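Local coordinates for protein glycosyl transferase (Staphylococcus aureus, PDB 5TZJ) that belongs to the family 2 glycosyl transferases, carries a TarS-type linker domain and binds uridine-diphosphate-N-acetylglucosamine in a pocket, at residues F221-L233 with I245-T259. Sequence-based numbering, arbitrary orientation.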
loop_
_atom_site.group_PDB
_atom_site.type_symbol
_atom_site.label_atom_id
_atom_site.label_comp_id
_atom_site.label_asym_id
_atom_site.label_seq_id
_atom_site.Cartn_x
_atom_site.Cartn_y
_atom_site.Cartn_z
ATOM N N PHE A 221 -7.439 1.466 11.421
ATOM C CA PHE A 221 -6.413 1.984 10.528
ATOM C C PHE A 221 -5.049 1.968 11.192
ATOM O O PHE A 221 -4.065 1.498 10.605
ATOM C CB PHE A 221 -6.759 3.416 10.088
ATOM C CG PHE A 221 -5.702 4.054 9.237
ATOM C CD1 PHE A 221 -5.520 3.636 7.923
ATOM C CD2 PHE A 221 -4.876 5.057 9.747
ATOM C CE1 PHE A 221 -4.533 4.211 7.105
ATOM C CE2 PHE A 221 -3.907 5.649 8.945
ATOM C CZ PHE A 221 -3.730 5.219 7.608
ATOM N N TYR A 222 -4.962 2.511 12.420
ATOM C CA TYR A 222 -3.660 2.686 13.050
ATOM C C TYR A 222 -3.145 1.404 13.676
ATOM O O TYR A 222 -1.948 1.304 13.935
ATOM C CB TYR A 222 -3.734 3.796 14.133
ATOM C CG TYR A 222 -3.791 5.197 13.523
ATOM C CD1 TYR A 222 -2.696 5.720 12.827
ATOM C CD2 TYR A 222 -4.951 5.974 13.609
ATOM C CE1 TYR A 222 -2.764 6.985 12.231
ATOM C CE2 TYR A 222 -4.998 7.273 13.023
ATOM C CZ TYR A 222 -3.878 7.756 12.363
ATOM O OH TYR A 222 -3.874 8.999 11.712
ATOM N N GLU A 223 -4.006 0.388 13.867
ATOM C CA GLU A 223 -3.486 -0.932 14.204
ATOM C C GLU A 223 -2.670 -1.502 13.045
ATOM O O GLU A 223 -1.659 -2.176 13.259
ATOM C CB GLU A 223 -4.652 -1.895 14.558
ATOM C CG GLU A 223 -4.235 -3.379 14.638
ATOM C CD GLU A 223 -3.345 -3.662 15.839
ATOM O OE1 GLU A 223 -2.809 -4.781 15.952
ATOM O OE2 GLU A 223 -3.154 -2.752 16.690
ATOM N N VAL A 224 -3.112 -1.298 11.804
ATOM C CA VAL A 224 -2.267 -1.771 10.685
ATOM C C VAL A 224 -0.941 -1.000 10.660
ATOM O O VAL A 224 0.117 -1.554 10.318
ATOM C CB VAL A 224 -2.995 -1.595 9.343
ATOM C CG1 VAL A 224 -2.061 -1.954 8.139
ATOM C CG2 VAL A 224 -4.385 -2.357 9.317
ATOM N N MET A 225 -0.973 0.281 11.030
ATOM C CA MET A 225 0.295 1.043 11.043
ATOM C C MET A 225 1.252 0.500 12.116
ATOM O O MET A 225 2.451 0.297 11.851
ATOM C CB MET A 225 0.017 2.541 11.246
ATOM C CG MET A 225 -0.847 3.202 10.136
ATOM S SD MET A 225 -0.226 2.955 8.467
ATOM C CE MET A 225 -1.440 1.768 7.802
ATOM N N ARG A 226 0.731 0.249 13.327
ATOM C CA ARG A 226 1.513 -0.388 14.388
ATOM C C ARG A 226 2.098 -1.728 13.937
ATOM O O ARG A 226 3.272 -2.025 14.196
ATOM C CB ARG A 226 0.627 -0.571 15.630
ATOM C CG ARG A 226 1.380 -1.065 16.858
ATOM C CD ARG A 226 0.421 -1.421 17.987
ATOM N NE ARG A 226 -0.338 -2.633 17.644
ATOM C CZ ARG A 226 0.167 -3.875 17.647
ATOM N NH1 ARG A 226 1.429 -4.073 18.027
ATOM N NH2 ARG A 226 -0.624 -4.929 17.320
ATOM N N LEU A 227 1.274 -2.601 13.333
ATOM C CA LEU A 227 1.810 -3.877 12.858
ATOM C C LEU A 227 2.967 -3.668 11.891
ATOM O O LEU A 227 3.920 -4.452 11.878
ATOM C CB LEU A 227 0.707 -4.733 12.183
ATOM C CG LEU A 227 -0.382 -5.243 13.128
ATOM C CD1 LEU A 227 -1.611 -5.794 12.400
ATOM C CD2 LEU A 227 0.207 -6.355 13.997
ATOM N N ILE A 228 2.888 -2.639 11.043
ATOM C CA ILE A 228 3.984 -2.351 10.117
ATOM C C ILE A 228 5.238 -1.959 10.871
ATOM O O ILE A 228 6.332 -2.417 10.547
ATOM C CB ILE A 228 3.576 -1.268 9.098
ATOM C CG1 ILE A 228 2.615 -1.872 8.068
ATOM C CG2 ILE A 228 4.787 -0.796 8.253
ATOM C CD1 ILE A 228 1.892 -0.760 7.267
ATOM N N ALA A 229 5.098 -1.114 11.895
ATOM C CA ALA A 229 6.261 -0.725 12.676
ATOM C C ALA A 229 6.846 -1.943 13.385
ATOM O O ALA A 229 8.063 -2.111 13.424
ATOM C CB ALA A 229 5.867 0.385 13.693
ATOM N N VAL A 230 5.988 -2.820 13.934
ATOM C CA VAL A 230 6.494 -4.045 14.557
ATOM C C VAL A 230 7.208 -4.916 13.524
ATOM O O VAL A 230 8.316 -5.417 13.760
ATOM C CB VAL A 230 5.330 -4.796 15.235
ATOM C CG1 VAL A 230 5.780 -6.200 15.678
ATOM C CG2 VAL A 230 4.846 -3.940 16.423
ATOM N N GLU A 231 6.597 -5.070 12.350
ATOM C CA GLU A 231 7.182 -5.899 11.302
ATOM C C GLU A 231 8.585 -5.422 10.938
ATOM O O GLU A 231 9.523 -6.231 10.874
ATOM C CB GLU A 231 6.272 -5.901 10.067
ATOM C CG GLU A 231 6.610 -6.987 9.117
ATOM C CD GLU A 231 6.227 -8.379 9.693
ATOM O OE1 GLU A 231 6.969 -9.317 9.460
ATOM O OE2 GLU A 231 5.190 -8.522 10.401
ATOM N N ILE A 232 8.744 -4.118 10.690
ATOM C CA ILE A 232 10.059 -3.593 10.294
ATOM C C ILE A 232 11.087 -3.856 11.386
ATOM O O ILE A 232 12.184 -4.358 11.129
ATOM C CB ILE A 232 9.969 -2.090 9.970
ATOM C CG1 ILE A 232 9.168 -1.843 8.665
ATOM C CG2 ILE A 232 11.393 -1.418 9.926
ATOM C CD1 ILE A 232 8.575 -0.421 8.546
ATOM N N LEU A 233 10.743 -3.517 12.619
ATOM C CA LEU A 233 11.704 -3.616 13.711
ATOM C C LEU A 233 12.039 -5.064 14.033
ATOM O O LEU A 233 13.092 -5.340 14.628
ATOM C CB LEU A 233 11.151 -2.857 14.926
ATOM C CG LEU A 233 11.275 -1.348 14.698
ATOM C CD1 LEU A 233 10.550 -0.598 15.781
ATOM C CD2 LEU A 233 12.737 -0.965 14.752
ATOM N N ILE A 245 14.547 2.235 7.580
ATOM C CA ILE A 245 13.305 1.872 6.871
ATOM C C ILE A 245 12.063 2.385 7.617
ATOM O O ILE A 245 11.131 2.946 7.018
ATOM C CB ILE A 245 13.260 0.356 6.634
ATOM C CG1 ILE A 245 14.342 -0.021 5.614
ATOM C CG2 ILE A 245 11.823 -0.152 6.205
ATOM C CD1 ILE A 245 14.742 -1.497 5.766
ATOM N N LEU A 246 12.004 2.178 8.921
ATOM C CA LEU A 246 10.882 2.738 9.688
ATOM C C LEU A 246 10.766 4.250 9.502
ATOM O O LEU A 246 9.665 4.765 9.262
ATOM C CB LEU A 246 11.047 2.405 11.149
ATOM C CG LEU A 246 9.888 2.667 12.102
ATOM C CD1 LEU A 246 8.502 2.169 11.551
ATOM C CD2 LEU A 246 10.182 1.910 13.435
ATOM N N ALA A 247 11.901 4.985 9.564
ATOM C CA ALA A 247 11.841 6.422 9.332
ATOM C C ALA A 247 11.264 6.744 7.963
ATOM O O ALA A 247 10.417 7.631 7.841
ATOM C CB ALA A 247 13.245 7.066 9.488
ATOM N N GLU A 248 11.698 6.028 6.913
ATOM C CA GLU A 248 11.154 6.294 5.579
ATOM C C GLU A 248 9.659 6.004 5.534
ATOM O O GLU A 248 8.902 6.713 4.839
ATOM C CB GLU A 248 11.833 5.450 4.490
ATOM C CG GLU A 248 13.203 5.951 4.082
ATOM C CD GLU A 248 13.261 7.468 3.814
ATOM O OE1 GLU A 248 12.362 8.033 3.100
ATOM O OE2 GLU A 248 14.227 8.077 4.333
ATOM N N PHE A 249 9.244 4.910 6.177
ATOM C CA PHE A 249 7.818 4.616 6.238
ATOM C C PHE A 249 7.077 5.745 6.945
ATOM O O PHE A 249 5.971 6.124 6.540
ATOM C CB PHE A 249 7.537 3.276 6.955
ATOM C CG PHE A 249 6.050 2.975 7.022
ATOM C CD1 PHE A 249 5.359 2.606 5.875
ATOM C CD2 PHE A 249 5.333 3.243 8.175
ATOM C CE1 PHE A 249 3.960 2.395 5.901
ATOM C CE2 PHE A 249 3.943 3.018 8.205
ATOM C CZ PHE A 249 3.272 2.604 7.069
ATOM N N LEU A 250 7.677 6.298 7.996
ATOM C CA LEU A 250 7.016 7.398 8.710
ATOM C C LEU A 250 6.954 8.667 7.845
ATOM O O LEU A 250 5.945 9.371 7.859
ATOM C CB LEU A 250 7.732 7.659 10.035
ATOM C CG LEU A 250 7.629 6.530 11.082
ATOM C CD1 LEU A 250 8.579 6.805 12.292
ATOM C CD2 LEU A 250 6.174 6.390 11.590
ATOM N N ASN A 251 8.010 8.955 7.048
ATOM C CA ASN A 251 7.951 10.099 6.135
ATOM C C ASN A 251 6.775 9.977 5.170
ATOM O O ASN A 251 6.023 10.941 4.946
ATOM C CB ASN A 251 9.250 10.204 5.327
ATOM C CG ASN A 251 10.418 10.702 6.165
ATOM O OD1 ASN A 251 10.253 11.345 7.218
ATOM N ND2 ASN A 251 11.608 10.412 5.703
ATOM N N ARG A 252 6.674 8.808 4.514
ATOM C CA ARG A 252 5.563 8.518 3.624
ATOM C C ARG A 252 4.225 8.708 4.339
ATOM O O ARG A 252 3.312 9.372 3.822
ATOM C CB ARG A 252 5.693 7.077 3.112
ATOM C CG ARG A 252 4.370 6.519 2.538
ATOM C CD ARG A 252 4.030 5.048 2.983
ATOM N NE ARG A 252 2.603 4.785 2.717
ATOM C CZ ARG A 252 2.118 4.420 1.536
ATOM N NH1 ARG A 252 2.937 4.181 0.533
ATOM N NH2 ARG A 252 0.799 4.255 1.366
ATOM N N HIS A 253 4.090 8.084 5.498
ATOM C CA HIS A 253 2.779 7.995 6.169
ATOM C C HIS A 253 2.277 9.377 6.551
ATOM O O HIS A 253 1.141 9.751 6.235
ATOM C CB HIS A 253 2.899 7.136 7.412
ATOM C CG HIS A 253 1.661 7.139 8.261
ATOM N ND1 HIS A 253 0.607 6.290 8.005
ATOM C CD2 HIS A 253 1.290 7.900 9.327
ATOM C CE1 HIS A 253 -0.364 6.518 8.882
ATOM N NE2 HIS A 253 0.023 7.488 9.701
ATOM N N PHE A 254 3.155 10.182 7.186
ATOM C CA PHE A 254 2.760 11.506 7.659
ATOM C C PHE A 254 2.579 12.483 6.518
ATOM O O PHE A 254 1.865 13.484 6.695
ATOM C CB PHE A 254 3.792 12.069 8.680
ATOM C CG PHE A 254 3.571 11.564 10.086
ATOM C CD1 PHE A 254 4.037 10.299 10.475
ATOM C CD2 PHE A 254 2.879 12.347 11.005
ATOM C CE1 PHE A 254 3.815 9.832 11.749
ATOM C CE2 PHE A 254 2.678 11.899 12.282
ATOM C CZ PHE A 254 3.127 10.647 12.669
ATOM N N SER A 255 3.170 12.193 5.337
ATOM C CA SER A 255 2.989 13.050 4.178
ATOM C C SER A 255 1.746 12.708 3.385
ATOM O O SER A 255 1.135 13.613 2.809
ATOM C CB SER A 255 4.184 12.970 3.211
ATOM O OG SER A 255 5.382 13.242 3.888
ATOM N N PHE A 256 1.377 11.410 3.284
ATOM C CA PHE A 256 0.378 11.043 2.301
ATOM C C PHE A 256 -0.853 10.387 2.882
ATOM O O PHE A 256 -1.879 10.356 2.208
ATOM C CB PHE A 256 1.003 10.158 1.213
ATOM C CG PHE A 256 2.026 10.894 0.412
ATOM C CD1 PHE A 256 1.672 12.049 -0.267
ATOM C CD2 PHE A 256 3.355 10.510 0.411
ATOM C CE1 PHE A 256 2.621 12.790 -0.994
ATOM C CE2 PHE A 256 4.294 11.230 -0.309
ATOM C CZ PHE A 256 3.920 12.371 -1.013
ATOM N N SER A 257 -0.825 9.942 4.103
ATOM C CA SER A 257 -1.997 9.254 4.638
ATOM C C SER A 257 -2.956 10.265 5.265
ATOM O O SER A 257 -2.661 11.469 5.357
ATOM C CB SER A 257 -1.582 8.219 5.676
ATOM O OG SER A 257 -1.336 8.917 6.898
ATOM N N ARG A 258 -4.097 9.747 5.740
ATOM C CA ARG A 258 -5.109 10.517 6.465
ATOM C C ARG A 258 -4.555 11.132 7.743
ATOM O O ARG A 258 -5.193 12.015 8.340
ATOM C CB ARG A 258 -6.299 9.583 6.829
ATOM C CG ARG A 258 -5.856 8.559 7.910
ATOM C CD ARG A 258 -6.928 7.508 8.201
ATOM N NE ARG A 258 -7.245 6.740 7.013
ATOM C CZ ARG A 258 -8.344 5.988 6.896
ATOM N NH1 ARG A 258 -9.235 5.921 7.900
ATOM N NH2 ARG A 258 -8.560 5.338 5.766
ATOM N N THR A 259 -3.415 10.649 8.231
ATOM C CA THR A 259 -2.781 11.324 9.362
ATOM C C THR A 259 -2.451 12.774 9.011
ATOM O O THR A 259 -2.558 13.698 9.857
ATOM C CB THR A 259 -1.529 10.554 9.765
ATOM O OG1 THR A 259 -1.934 9.289 10.279
ATOM C CG2 THR A 259 -0.742 11.314 10.885
#
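The guanidinium of Arg-258 lies flat on the ring of Phe-221, and following the side chain outward from CB explains the fit. Arg-258 CG, set between backbone N and carbonyl carbon (chi1 70°), stands 3.7 Å from Phe-221 CE2. Arg-258 CD comes over one face of the Phe-221 ring, 3.6 Å from the centroid, as a CH-pi contact, and NE follows above the ring centre. A bend at chi3 lays the guanidinium on the ring, planes 12° apart, with CZ 4.2 Å from the centroid in a cation-pi stack; NH1 ends near Phe-221 CB and makes a weak hydrogen bond to Val-216 O. An arginine suits this place because its methylene chain and flat cation can both cover an aromatic face. Beside it, Thr-259 OG1 meets Tyr-222 OH at the edge of the tyrosine ring, at a modelled separation so short as to be doubtful, and shares a 2.7 Å hydrogen bond with His-253 NE2. Helices 218-233 and 239-256 form an antiparallel hairpin in the TarS linker family region; the axes of 221-233 and 245-256 approach to 10.1 Å at 157°. Further along, flexible Met-225 curls so that SD sits 3.5 Å from His-253 ND1 and at the edge of the Phe-249 ring, a Met-aromatic contact. Branched Ile-228 sets CG2 squarely over that ring's face, while Leu-246 turns CD2 to Leu-233 CD1 and CD1 to Ala-229, whose short side chain lets that methyl reach Ala-229 CA at 3.8 Å.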